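Local structure of racemase (Pseudovibrio sp. JE062, 3MKC) at residues Val9-Phe17 with Thr72-Ile81; Ala48-Tyr58 with Gln97-Ala106. The protein belongs to the mandelate racemase/muconate lactonizing enzyme family of the enolase superfamily, pairing an N-terminal alpha+beta capping domain with a C-terminal TIM-barrel-like domain. All coordinates share one frame; numbering follows the deposited sequence.

Contact 1 of 2, residues Val9-Phe17 with Thr72-Ile81; sequences VAPIKSIEF and TEKAIGRLPI
Thr72 opens the contact against Ile15: its CG2 lies 3.7 Å from Ile15 CG2, the two side chains running antiparallel as they pass, and the same methyl touches CE2 of the Phe17 ring. The polar branch, OG1, turns to Asn70 instead. Ala75 follows, its CB pressed closely against the tip of Ile15, 3.5 Å from CD1. In Ile15, CG1 sits beside the backbone N (chi1 -64°) and the chain runs on extended, which carries CD1 to that methyl. Ile76 starts out pointing away, but two successive bends, chi1 -55° and chi2 -61°, bring its CD1 back to Ile15 CG1 and Ser14 CA.

A type II turn from Ala75 to Arg78 then brings the backbones together. Gly77 N donates to Ile12 O at 2.8 Å, and Ile12 N donates to Arg78 O, also at 2.8 Å, so both polar backbone atoms of Ile12 are engaged by one loop. Gly77 takes a positive phi in this turn, a conformation that suits glycine. Leu79 lays CD2 alongside the Pro11 ring, 3.9 Å from CG, and Pro80 brings its ring to Ile12, CG to CG1 at 3.8 Å. Ile81 closes the run with CG2 against Val9 CG1.

The loop thus borders strand 12-22, whose other neighbour is strand 29-38; a classic beta bulge there sets Lys13 and Ser14 both opposite Thr37. Ile12 and Pro80 also pack on helix 102-122, through Leu114 and Leu117, while Ala75 rests on Ile86 of helix 83-93.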
ATOM      1  N   VAL A   9      -4.509 -25.810 -12.505  1.00 21.59           N
ATOM      2  CA  VAL A   9      -5.447 -24.727 -12.229  1.00 21.40           C
ATOM      3  C   VAL A   9      -6.692 -25.372 -11.640  1.00 21.45           C
ATOM      4  O   VAL A   9      -7.660 -25.646 -12.349  1.00 22.28           O
ATOM      5  CB  VAL A   9      -5.803 -23.963 -13.517  1.00 22.60           C
ATOM      6  CG1 VAL A   9      -6.680 -22.769 -13.195  1.00 23.78           C
ATOM      7  CG2 VAL A   9      -4.536 -23.515 -14.204  1.00 22.95           C
ATOM      8  N   ALA A  10      -6.647 -25.631 -10.338  1.00 21.62           N
ATOM      9  CA  ALA A  10      -7.755 -26.276  -9.634  1.00 21.85           C
ATOM     10  C   ALA A  10      -8.637 -25.258  -8.925  1.00 21.46           C
ATOM     11  O   ALA A  10      -8.185 -24.168  -8.586  1.00 18.94           O
ATOM     12  CB  ALA A  10      -7.211 -27.278  -8.630  1.00 21.67           C
ATOM     13  N   PRO A  11      -9.905 -25.622  -8.661  1.00 21.17           N
ATOM     14  CA  PRO A  11     -10.854 -24.730  -7.989  1.00 20.04           C
ATOM     15  C   PRO A  11     -10.470 -24.409  -6.556  1.00 19.45           C
ATOM     16  O   PRO A  11      -9.786 -25.189  -5.886  1.00 21.02           O
ATOM     17  CB  PRO A  11     -12.176 -25.505  -8.047  1.00 21.30           C
ATOM     18  CG  PRO A  11     -11.972 -26.504  -9.164  1.00 21.90           C
ATOM     19  CD  PRO A  11     -10.542 -26.911  -8.968  1.00 21.91           C
ATOM     20  N   ILE A  12     -10.925 -23.254  -6.089  1.00 18.58           N
ATOM     21  CA  ILE A  12     -10.671 -22.819  -4.724  1.00 18.79           C
ATOM     22  C   ILE A  12     -11.494 -23.708  -3.794  1.00 19.54           C
ATOM     23  O   ILE A  12     -12.687 -23.909  -4.020  1.00 19.50           O
ATOM     24  CB  ILE A  12     -11.100 -21.347  -4.533  1.00 17.66           C
ATOM     25  CG1 ILE A  12     -10.209 -20.443  -5.381  1.00 17.90           C
ATOM     26  CG2 ILE A  12     -11.048 -20.965  -3.057  1.00 17.89           C
ATOM     27  CD1 ILE A  12     -10.598 -18.981  -5.334  1.00 20.53           C
ATOM     28  N   LYS A  13     -10.856 -24.245  -2.760  1.00 20.76           N
ATOM     29  CA  LYS A  13     -11.553 -25.109  -1.815  1.00 22.58           C
ATOM     30  C   LYS A  13     -11.950 -24.357  -0.548  1.00 21.67           C
ATOM     31  O   LYS A  13     -13.038 -24.563  -0.005  1.00 21.75           O
ATOM     32  CB  LYS A  13     -10.671 -26.303  -1.446  1.00 23.43           C
ATOM     33  CG  LYS A  13     -11.303 -27.250  -0.434  1.00 27.42           C
ATOM     34  CD  LYS A  13     -10.380 -28.420  -0.152  1.00 28.51           C
ATOM     35  CE  LYS A  13     -10.960 -29.368   0.879  1.00 29.84           C
ATOM     36  NZ  LYS A  13     -10.090 -30.573   1.009  1.00 32.11           N
ATOM     37  N   SER A  14     -11.069 -23.484  -0.074  1.00 21.31           N
ATOM     38  CA  SER A  14     -11.363 -22.735   1.135  1.00 21.02           C
ATOM     39  C   SER A  14     -10.663 -21.388   1.193  1.00 21.04           C
ATOM     40  O   SER A  14      -9.666 -21.149   0.510  1.00 21.74           O
ATOM     41  CB  SER A  14     -10.971 -23.550   2.372  1.00 21.50           C
ATOM     42  OG  SER A  14      -9.559 -23.660   2.488  1.00 22.30           O
ATOM     43  N   ILE A  15     -11.207 -20.508   2.021  1.00 20.60           N
ATOM     44  CA  ILE A  15     -10.645 -19.186   2.218  1.00 19.12           C
ATOM     45  C   ILE A  15     -10.715 -18.918   3.710  1.00 20.29           C
ATOM     46  O   ILE A  15     -11.799 -18.867   4.305  1.00 20.20           O
ATOM     47  CB  ILE A  15     -11.426 -18.105   1.448  1.00 19.12           C
ATOM     48  CG1 ILE A  15     -11.305 -18.360  -0.061  1.00 19.95           C
ATOM     49  CG2 ILE A  15     -10.874 -16.720   1.798  1.00 19.55           C
ATOM     50  CD1 ILE A  15     -11.971 -17.301  -0.932  1.00 18.38           C
ATOM     51  N   GLU A  16      -9.544 -18.761   4.309  1.00 20.47           N
ATOM     52  CA  GLU A  16      -9.426 -18.530   5.736  1.00 21.59           C
ATOM     53  C   GLU A  16      -8.837 -17.168   6.076  1.00 21.12           C
ATOM     54  O   GLU A  16      -7.809 -16.760   5.530  1.00 19.69           O
ATOM     55  CB  GLU A  16      -8.567 -19.642   6.352  1.00 24.01           C
ATOM     56  CG  GLU A  16      -8.139 -19.406   7.789  1.00 28.91           C
ATOM     57  CD  GLU A  16      -7.409 -20.603   8.384  1.00 31.37           C
ATOM     58  OE1 GLU A  16      -6.568 -21.209   7.681  1.00 33.57           O
ATOM     59  OE2 GLU A  16      -7.668 -20.935   9.561  1.00 32.47           O
ATOM     60  N   PHE A  17      -9.511 -16.463   6.976  1.00 19.09           N
ATOM     61  CA  PHE A  17      -9.051 -15.159   7.427  1.00 20.39           C
ATOM     62  C   PHE A  17      -8.369 -15.419   8.764  1.00 20.47           C
ATOM     63  O   PHE A  17      -8.995 -15.896   9.708  1.00 22.42           O
ATOM     64  CB  PHE A  17     -10.239 -14.202   7.574  1.00 19.13           C
ATOM     65  CG  PHE A  17     -10.623 -13.515   6.282  1.00 18.77           C
ATOM     66  CD1 PHE A  17     -10.327 -12.171   6.083  1.00 17.97           C
ATOM     67  CD2 PHE A  17     -11.240 -14.224   5.254  1.00 17.01           C
ATOM     68  CE1 PHE A  17     -10.635 -11.537   4.877  1.00 17.85           C
ATOM     69  CE2 PHE A  17     -11.553 -13.600   4.040  1.00 18.35           C
ATOM     70  CZ  PHE A  17     -11.245 -12.251   3.854  1.00 15.77           C
ATOM     71  N   THR A  72     -16.451 -14.690   0.962  1.00 18.97           N
ATOM     72  CA  THR A  72     -15.785 -15.853   0.384  1.00 18.41           C
ATOM     73  C   THR A  72     -16.681 -16.731  -0.477  1.00 18.62           C
ATOM     74  O   THR A  72     -16.201 -17.436  -1.356  1.00 19.86           O
ATOM     75  CB  THR A  72     -15.200 -16.746   1.477  1.00 17.21           C
ATOM     76  OG1 THR A  72     -16.270 -17.415   2.158  1.00 20.18           O
ATOM     77  CG2 THR A  72     -14.425 -15.918   2.480  1.00 16.72           C
ATOM     78  N   GLU A  73     -17.985 -16.681  -0.229  1.00 20.42           N
ATOM     79  CA  GLU A  73     -18.928 -17.518  -0.955  1.00 21.19           C
ATOM     80  C   GLU A  73     -18.793 -17.505  -2.472  1.00 21.21           C
ATOM     81  O   GLU A  73     -18.794 -18.559  -3.110  1.00 20.85           O
ATOM     82  CB  GLU A  73     -20.357 -17.149  -0.563  1.00 22.45           C
ATOM     83  CG  GLU A  73     -21.394 -18.175  -0.975  1.00 25.86           C
ATOM     84  CD  GLU A  73     -22.800 -17.781  -0.555  1.00 26.64           C
ATOM     85  OE1 GLU A  73     -23.016 -17.540   0.653  1.00 24.94           O
ATOM     86  OE2 GLU A  73     -23.685 -17.709  -1.437  1.00 27.67           O
ATOM     87  N   LYS A  74     -18.664 -16.323  -3.061  1.00 19.68           N
ATOM     88  CA  LYS A  74     -18.560 -16.239  -4.512  1.00 20.41           C
ATOM     89  C   LYS A  74     -17.199 -16.601  -5.100  1.00 20.43           C
ATOM     90  O   LYS A  74     -17.034 -16.605  -6.318  1.00 21.89           O
ATOM     91  CB  LYS A  74     -18.983 -14.844  -4.977  1.00 21.28           C
ATOM     92  CG  LYS A  74     -20.435 -14.522  -4.673  1.00 22.71           C
ATOM     93  CD  LYS A  74     -21.388 -15.428  -5.452  1.00 25.74           C
ATOM     94  CE  LYS A  74     -22.829 -15.187  -5.023  1.00 26.34           C
ATOM     95  NZ  LYS A  74     -23.805 -15.959  -5.835  1.00 27.91           N
ATOM     96  N   ALA A  75     -16.235 -16.912  -4.237  1.00 20.33           N
ATOM     97  CA  ALA A  75     -14.893 -17.288  -4.666  1.00 19.14           C
ATOM     98  C   ALA A  75     -14.719 -18.807  -4.598  1.00 19.90           C
ATOM     99  O   ALA A  75     -14.084 -19.407  -5.461  1.00 21.23           O
ATOM    100  CB  ALA A  75     -13.854 -16.610  -3.786  1.00 18.89           C
ATOM    101  N   ILE A  76     -15.288 -19.420  -3.565  1.00 21.00           N
ATOM    102  CA  ILE A  76     -15.203 -20.867  -3.393  1.00 21.68           C
ATOM    103  C   ILE A  76     -15.688 -21.592  -4.647  1.00 21.00           C
ATOM    104  O   ILE A  76     -16.767 -21.299  -5.170  1.00 21.88           O
ATOM    105  CB  ILE A  76     -16.060 -21.344  -2.200  1.00 22.88           C
ATOM    106  CG1 ILE A  76     -15.662 -20.591  -0.933  1.00 23.07           C
ATOM    107  CG2 ILE A  76     -15.899 -22.854  -2.015  1.00 23.60           C
ATOM    108  CD1 ILE A  76     -14.234 -20.798  -0.518  1.00 25.29           C
ATOM    109  N   GLY A  77     -14.888 -22.534  -5.128  1.00 20.76           N
ATOM    110  CA  GLY A  77     -15.261 -23.287  -6.311  1.00 19.84           C
ATOM    111  C   GLY A  77     -14.724 -22.731  -7.617  1.00 19.82           C
ATOM    112  O   GLY A  77     -14.639 -23.455  -8.610  1.00 20.68           O
ATOM    113  N   ARG A  78     -14.346 -21.456  -7.618  1.00 17.26           N
ATOM    114  CA  ARG A  78     -13.838 -20.809  -8.826  1.00 17.48           C
ATOM    115  C   ARG A  78     -12.367 -21.114  -9.090  1.00 16.92           C
ATOM    116  O   ARG A  78     -11.616 -21.456  -8.175  1.00 17.79           O
ATOM    117  CB  ARG A  78     -14.025 -19.285  -8.726  1.00 17.59           C
ATOM    118  CG  ARG A  78     -15.477 -18.814  -8.572  1.00 18.17           C
ATOM    119  CD  ARG A  78     -16.309 -19.177  -9.791  1.00 20.01           C
ATOM    120  NE  ARG A  78     -15.847 -18.507 -11.003  1.00 19.10           N
ATOM    121  CZ  ARG A  78     -16.125 -17.243 -11.311  1.00 22.99           C
ATOM    122  NH1 ARG A  78     -16.870 -16.508 -10.492  1.00 19.81           N
ATOM    123  NH2 ARG A  78     -15.662 -16.711 -12.440  1.00 22.57           N
ATOM    124  N   LEU A  79     -11.966 -21.000 -10.354  1.00 18.45           N
ATOM    125  CA  LEU A  79     -10.577 -21.232 -10.736  1.00 18.78           C
ATOM    126  C   LEU A  79      -9.838 -19.929 -10.437  1.00 19.21           C
ATOM    127  O   LEU A  79     -10.211 -18.871 -10.946  1.00 18.72           O
ATOM    128  CB  LEU A  79     -10.496 -21.578 -12.225  1.00 19.81           C
ATOM    129  CG  LEU A  79     -11.305 -22.820 -12.628  1.00 21.08           C
ATOM    130  CD1 LEU A  79     -11.226 -23.049 -14.134  1.00 22.17           C
ATOM    131  CD2 LEU A  79     -10.779 -24.027 -11.875  1.00 20.71           C
ATOM    132  N   PRO A  80      -8.786 -19.993  -9.602  1.00 18.70           N
ATOM    133  CA  PRO A  80      -7.940 -18.875  -9.164  1.00 18.08           C
ATOM    134  C   PRO A  80      -7.429 -17.957 -10.270  1.00 17.93           C
ATOM    135  O   PRO A  80      -7.150 -16.781 -10.025  1.00 16.16           O
ATOM    136  CB  PRO A  80      -6.796 -19.574  -8.437  1.00 20.79           C
ATOM    137  CG  PRO A  80      -7.433 -20.816  -7.920  1.00 19.49           C
ATOM    138  CD  PRO A  80      -8.242 -21.265  -9.099  1.00 18.90           C
ATOM    139  N   ILE A  81      -7.303 -18.499 -11.478  1.00 16.20           N
ATOM    140  CA  ILE A  81      -6.815 -17.738 -12.619  1.00 17.73           C
ATOM    141  C   ILE A  81      -7.773 -16.626 -13.072  1.00 17.16           C
ATOM    142  O   ILE A  81      -7.340 -15.646 -13.669  1.00 18.03           O
ATOM    143  CB  ILE A  81      -6.511 -18.676 -13.817  1.00 18.03           C
ATOM    144  CG1 ILE A  81      -5.940 -17.876 -14.988  1.00 19.49           C
ATOM    145  CG2 ILE A  81      -7.782 -19.391 -14.262  1.00 19.25           C
ATOM    146  CD1 ILE A  81      -4.654 -17.144 -14.672  1.00 24.75           C
TER

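Contact 2 of 2, residues Ala48-Tyr58 with Gln97-Ala106; sequences ADGSPDAILAY and QGMRGLGMFA
Tyr58 reaches from helix 52-59 into a hole formed by Gln97, Gly98, Gly103 and Ala106. Its CB makes a loose contact with Leu102 CD2. With CG anti to the backbone N (chi1 179°), the ring extends toward the other segment. Along one side, CD2 meets Ala106 CB at 3.8 Å; along the other, CE1 lies 3.5 Å from Gln97 NE2, the ring and amide planes being 43° apart. Gly103 CA sits over one face, offset toward the rim, in a CH-pi contact 4.1 Å from the ring centroid. At the tip, OH passes Gly98 CA and binds two waters. One, 2.6 Å from Tyr58 OH, donates to Gly103 O; the other is held weakly by the hydroxyl and accepts from Gln97 NE2. The phenol oxygen is therefore tied to both parts of the partner segment through solvent. It lies close to the CA atoms of Gly98 and Gly103, where no side chain stands in between.

Beside the tyrosine, Ile55 CD1 presses on Leu102 CD1, a tight 3.4 Å. Farther along, the edge of the Phe105 ring meets the backbone carbonyl of Asp49, with CD2 3.3 Å from Asp49 O. Asp49 itself is salt-bridged to Arg290 and Lys317.

The helical segments 52-58 and 102-106 run at 77° to each other, a steep crossing that joins the end of the three-stranded meander to the helical part of the enolase-type N-terminal domain.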
ATOM      1  N   ALA A  48      -5.445  -8.296   4.709  1.00 16.71           N
ATOM      2  CA  ALA A  48      -6.423  -7.217   4.731  1.00 16.06           C
ATOM      3  C   ALA A  48      -6.181  -6.242   5.875  1.00 15.18           C
ATOM      4  O   ALA A  48      -5.732  -6.632   6.955  1.00 13.22           O
ATOM      5  CB  ALA A  48      -7.825  -7.808   4.843  1.00 15.29           C
ATOM      6  N   ASP A  49      -6.484  -4.968   5.635  1.00 14.85           N
ATOM      7  CA  ASP A  49      -6.314  -3.943   6.659  1.00 14.23           C
ATOM      8  C   ASP A  49      -7.561  -3.956   7.552  1.00 14.65           C
ATOM      9  O   ASP A  49      -8.517  -4.684   7.271  1.00 13.89           O
ATOM     10  CB  ASP A  49      -6.141  -2.577   5.991  1.00 14.58           C
ATOM     11  CG  ASP A  49      -5.566  -1.535   6.927  1.00 15.69           C
ATOM     12  OD1 ASP A  49      -4.932  -1.908   7.937  1.00 16.24           O
ATOM     13  OD2 ASP A  49      -5.736  -0.337   6.642  1.00 15.28           O
ATOM     14  N   GLY A  50      -7.531  -3.165   8.624  1.00 14.57           N
ATOM     15  CA  GLY A  50      -8.659  -3.083   9.542  1.00 15.97           C
ATOM     16  C   GLY A  50      -8.483  -3.866  10.834  1.00 17.08           C
ATOM     17  O   GLY A  50      -7.608  -4.730  10.936  1.00 17.04           O
ATOM     18  N   SER A  51      -9.312  -3.565  11.830  1.00 16.51           N
ATOM     19  CA  SER A  51      -9.241  -4.275  13.103  1.00 15.77           C
ATOM     20  C   SER A  51      -9.418  -5.760  12.803  1.00 14.79           C
ATOM     21  O   SER A  51     -10.441  -6.176  12.266  1.00 15.01           O
ATOM     22  CB  SER A  51     -10.345  -3.790  14.042  1.00 13.81           C
ATOM     23  OG  SER A  51     -10.146  -2.434  14.402  1.00 14.64           O
ATOM     24  N   PRO A  52      -8.412  -6.579  13.141  1.00 16.30           N
ATOM     25  CA  PRO A  52      -8.491  -8.021  12.882  1.00 16.95           C
ATOM     26  C   PRO A  52      -9.799  -8.680  13.312  1.00 17.23           C
ATOM     27  O   PRO A  52     -10.374  -9.463  12.562  1.00 17.98           O
ATOM     28  CB  PRO A  52      -7.285  -8.572  13.638  1.00 18.16           C
ATOM     29  CG  PRO A  52      -6.285  -7.462  13.509  1.00 17.65           C
ATOM     30  CD  PRO A  52      -7.128  -6.223  13.771  1.00 17.23           C
ATOM     31  N   ASP A  53     -10.274  -8.355  14.510  1.00 19.15           N
ATOM     32  CA  ASP A  53     -11.511  -8.947  15.009  1.00 20.68           C
ATOM     33  C   ASP A  53     -12.745  -8.524  14.214  1.00 20.61           C
ATOM     34  O   ASP A  53     -13.678  -9.308  14.049  1.00 19.25           O
ATOM     35  CB  ASP A  53     -11.689  -8.636  16.503  1.00 24.75           C
ATOM     36  CG  ASP A  53     -11.524  -7.162  16.827  1.00 29.38           C
ATOM     37  OD1 ASP A  53     -10.815  -6.458  16.077  1.00 32.15           O
ATOM     38  OD2 ASP A  53     -12.087  -6.710  17.852  1.00 31.17           O
ATOM     39  N   ALA A  54     -12.747  -7.291  13.713  1.00 19.76           N
ATOM     40  CA  ALA A  54     -13.873  -6.809  12.921  1.00 17.90           C
ATOM     41  C   ALA A  54     -13.821  -7.491  11.560  1.00 16.84           C
ATOM     42  O   ALA A  54     -14.841  -7.913  11.023  1.00 17.18           O
ATOM     43  CB  ALA A  54     -13.797  -5.298  12.760  1.00 17.82           C
ATOM     44  N   ILE A  55     -12.616  -7.620  11.013  1.00 16.73           N
ATOM     45  CA  ILE A  55     -12.445  -8.268   9.717  1.00 15.39           C
ATOM     46  C   ILE A  55     -12.861  -9.736   9.781  1.00 15.36           C
ATOM     47  O   ILE A  55     -13.577 -10.227   8.905  1.00 15.51           O
ATOM     48  CB  ILE A  55     -10.985  -8.163   9.245  1.00 15.92           C
ATOM     49  CG1 ILE A  55     -10.637  -6.696   8.990  1.00 17.27           C
ATOM     50  CG2 ILE A  55     -10.775  -8.982   7.980  1.00 15.85           C
ATOM     51  CD1 ILE A  55     -11.453  -6.051   7.901  1.00 19.03           C
ATOM     52  N   LEU A  56     -12.411 -10.442  10.814  1.00 16.50           N
ATOM     53  CA  LEU A  56     -12.770 -11.849  10.961  1.00 17.62           C
ATOM     54  C   LEU A  56     -14.291 -12.003  11.028  1.00 16.56           C
ATOM     55  O   LEU A  56     -14.866 -12.881  10.382  1.00 16.91           O
ATOM     56  CB  LEU A  56     -12.136 -12.437  12.228  1.00 19.10           C
ATOM     57  CG  LEU A  56     -12.320 -13.942  12.443  1.00 22.78           C
ATOM     58  CD1 LEU A  56     -11.536 -14.699  11.386  1.00 23.33           C
ATOM     59  CD2 LEU A  56     -11.841 -14.338  13.837  1.00 23.54           C
ATOM     60  N   ALA A  57     -14.946 -11.140  11.804  1.00 16.91           N
ATOM     61  CA  ALA A  57     -16.401 -11.218  11.937  1.00 17.28           C
ATOM     62  C   ALA A  57     -17.073 -10.983  10.590  1.00 17.81           C
ATOM     63  O   ALA A  57     -18.003 -11.695  10.212  1.00 16.37           O
ATOM     64  CB  ALA A  57     -16.891 -10.199  12.956  1.00 16.44           C
ATOM     65  N   TYR A  58     -16.589  -9.983   9.860  1.00 18.95           N
ATOM     66  CA  TYR A  58     -17.160  -9.667   8.559  1.00 17.83           C
ATOM     67  C   TYR A  58     -17.015 -10.852   7.612  1.00 17.98           C
ATOM     68  O   TYR A  58     -17.928 -11.171   6.845  1.00 17.67           O
ATOM     69  CB  TYR A  58     -16.458  -8.447   7.955  1.00 18.82           C
ATOM     70  CG  TYR A  58     -16.983  -8.085   6.589  1.00 17.61           C
ATOM     71  CD1 TYR A  58     -18.183  -7.389   6.445  1.00 19.93           C
ATOM     72  CD2 TYR A  58     -16.310  -8.484   5.437  1.00 18.09           C
ATOM     73  CE1 TYR A  58     -18.700  -7.103   5.185  1.00 17.62           C
ATOM     74  CE2 TYR A  58     -16.824  -8.203   4.173  1.00 16.88           C
ATOM     75  CZ  TYR A  58     -18.016  -7.518   4.055  1.00 17.68           C
ATOM     76  OH  TYR A  58     -18.540  -7.271   2.806  1.00 16.45           O
ATOM     77  N   GLN A  97     -23.100  -4.041   2.026  1.00 12.87           N
ATOM     78  CA  GLN A  97     -22.215  -3.579   3.095  1.00 13.20           C
ATOM     79  C   GLN A  97     -20.725  -3.611   2.781  1.00 13.30           C
ATOM     80  O   GLN A  97     -19.910  -3.430   3.678  1.00 15.74           O
ATOM     81  CB  GLN A  97     -22.466  -4.381   4.383  1.00 13.45           C
ATOM     82  CG  GLN A  97     -22.291  -5.894   4.255  1.00 13.77           C
ATOM     83  CD  GLN A  97     -22.621  -6.636   5.553  1.00 15.52           C
ATOM     84  OE1 GLN A  97     -23.320  -6.111   6.415  1.00 16.82           O
ATOM     85  NE2 GLN A  97     -22.131  -7.868   5.680  1.00 13.78           N
ATOM     86  N   GLY A  98     -20.361  -3.828   1.522  1.00 15.12           N
ATOM     87  CA  GLY A  98     -18.946  -3.887   1.199  1.00 15.46           C
ATOM     88  C   GLY A  98     -18.452  -3.068   0.021  1.00 14.79           C
ATOM     89  O   GLY A  98     -17.317  -3.251  -0.414  1.00 16.10           O
HETATM   90  N   MSE A  99     -19.270  -2.152  -0.487  1.00 13.28           N
HETATM   91  CA  MSE A  99     -18.849  -1.346  -1.633  1.00 12.50           C
HETATM   92  C   MSE A  99     -17.739  -0.372  -1.308  1.00 10.46           C
HETATM   93  O   MSE A  99     -16.994   0.037  -2.192  1.00 11.12           O
HETATM   94  CB  MSE A  99     -20.021  -0.558  -2.207  1.00 13.68           C
HETATM   95  CG  MSE A  99     -20.922  -1.375  -3.098  1.00 19.44           C
HETATM   96 SE   MSE A  99     -22.130  -0.257  -4.051  1.00 25.35          SE
HETATM   97  CE  MSE A  99     -23.121   0.376  -2.547  1.00 17.05           C
ATOM     98  N   ARG A 100     -17.661   0.024  -0.043  1.00 11.57           N
ATOM     99  CA  ARG A 100     -16.638   0.955   0.415  1.00 10.39           C
ATOM    100  C   ARG A 100     -16.289   0.576   1.847  1.00 11.63           C
ATOM    101  O   ARG A 100     -16.936  -0.285   2.446  1.00 12.23           O
ATOM    102  CB  ARG A 100     -17.166   2.394   0.405  1.00 10.47           C
ATOM    103  CG  ARG A 100     -17.729   2.882  -0.937  1.00 10.68           C
ATOM    104  CD  ARG A 100     -16.650   3.135  -1.973  1.00  9.47           C
ATOM    105  NE  ARG A 100     -17.195   3.839  -3.133  1.00  9.17           N
ATOM    106  CZ  ARG A 100     -17.866   3.263  -4.127  1.00 10.47           C
ATOM    107  NH1 ARG A 100     -18.073   1.949  -4.139  1.00 10.87           N
ATOM    108  NH2 ARG A 100     -18.375   4.018  -5.094  1.00 11.27           N
ATOM    109  N   GLY A 101     -15.262   1.213   2.396  1.00 12.58           N
ATOM    110  CA  GLY A 101     -14.894   0.943   3.774  1.00 11.27           C
ATOM    111  C   GLY A 101     -14.346  -0.430   4.121  1.00 11.40           C
ATOM    112  O   GLY A 101     -13.714  -1.093   3.298  1.00 11.99           O
ATOM    113  N   LEU A 102     -14.601  -0.849   5.358  1.00 13.13           N
ATOM    114  CA  LEU A 102     -14.106  -2.123   5.889  1.00 13.84           C
ATOM    115  C   LEU A 102     -14.275  -3.324   4.969  1.00 14.20           C
ATOM    116  O   LEU A 102     -13.343  -4.108   4.783  1.00 14.47           O
ATOM    117  CB  LEU A 102     -14.787  -2.433   7.229  1.00 16.18           C
ATOM    118  CG  LEU A 102     -14.237  -3.648   7.979  1.00 21.11           C
ATOM    119  CD1 LEU A 102     -13.048  -3.219   8.823  1.00 20.59           C
ATOM    120  CD2 LEU A 102     -15.311  -4.245   8.880  1.00 23.06           C
ATOM    121  N   GLY A 103     -15.474  -3.484   4.422  1.00 12.32           N
ATOM    122  CA  GLY A 103     -15.732  -4.606   3.543  1.00 12.74           C
ATOM    123  C   GLY A 103     -14.712  -4.737   2.429  1.00 12.34           C
ATOM    124  O   GLY A 103     -14.332  -5.847   2.057  1.00 13.58           O
HETATM  125  N   MSE A 104     -14.260  -3.607   1.897  1.00 12.33           N
HETATM  126  CA  MSE A 104     -13.288  -3.630   0.811  1.00 11.82           C
HETATM  127  C   MSE A 104     -11.916  -4.109   1.270  1.00 10.89           C
HETATM  128  O   MSE A 104     -11.155  -4.650   0.472  1.00 13.41           O
HETATM  129  CB  MSE A 104     -13.165  -2.241   0.168  1.00 12.45           C
HETATM  130  CG  MSE A 104     -14.352  -1.871  -0.730  1.00 13.06           C
HETATM  131 SE   MSE A 104     -14.689  -3.084  -2.197  1.00 16.88          SE
HETATM  132  CE  MSE A 104     -12.987  -2.993  -3.076  1.00 13.33           C
ATOM    133  N   PHE A 105     -11.594  -3.919   2.548  1.00 12.20           N
ATOM    134  CA  PHE A 105     -10.295  -4.379   3.030  1.00 12.78           C
ATOM    135  C   PHE A 105     -10.300  -5.902   2.902  1.00 13.03           C
ATOM    136  O   PHE A 105      -9.319  -6.507   2.472  1.00 13.80           O
ATOM    137  CB  PHE A 105     -10.056  -4.004   4.502  1.00 11.85           C
ATOM    138  CG  PHE A 105     -10.220  -2.541   4.817  1.00 12.54           C
ATOM    139  CD1 PHE A 105     -10.359  -1.582   3.809  1.00 11.69           C
ATOM    140  CD2 PHE A 105     -10.254  -2.124   6.148  1.00 10.77           C
ATOM    141  CE1 PHE A 105     -10.531  -0.235   4.130  1.00 11.22           C
ATOM    142  CE2 PHE A 105     -10.426  -0.779   6.476  1.00  9.15           C
ATOM    143  CZ  PHE A 105     -10.566   0.168   5.466  1.00 12.14           C
ATOM    144  N   ALA A 106     -11.422  -6.517   3.264  1.00 12.87           N
ATOM    145  CA  ALA A 106     -11.558  -7.964   3.191  1.00 12.78           C
ATOM    146  C   ALA A 106     -11.446  -8.460   1.751  1.00 11.82           C
ATOM    147  O   ALA A 106     -10.765  -9.448   1.474  1.00 12.70           O
ATOM    148  CB  ALA A 106     -12.892  -8.388   3.785  1.00 13.16           C
TER
HETATM  149  O   HOH W   1     -16.608  -7.040   1.081  1.00 19.22           O
HETATM  150  O   HOH W   2     -20.755  -9.162   3.107  1.00 20.57           O

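The two contacts lie about 19 Å apart, centre to centre, and their segments alternate along the chain. Each joins an earlier part of the N-terminal domain, on or just after the three-stranded sheet, to a later one. Phe17, at the end of segment 9-17, joins them directly: its CD1 packs 3.7 Å from Ile55 CG2, its CZ lies 3.7 Å from Ala106 O, and its backbone O touches Leu56 CD1. Helix 102-122 is a further bridge, beginning in contact 2 and later meeting Ile12 and Pro80 of contact 1. Contact 1 is more peripheral, its centre about 24 Å from the chain centre against about 16 Å for contact 2.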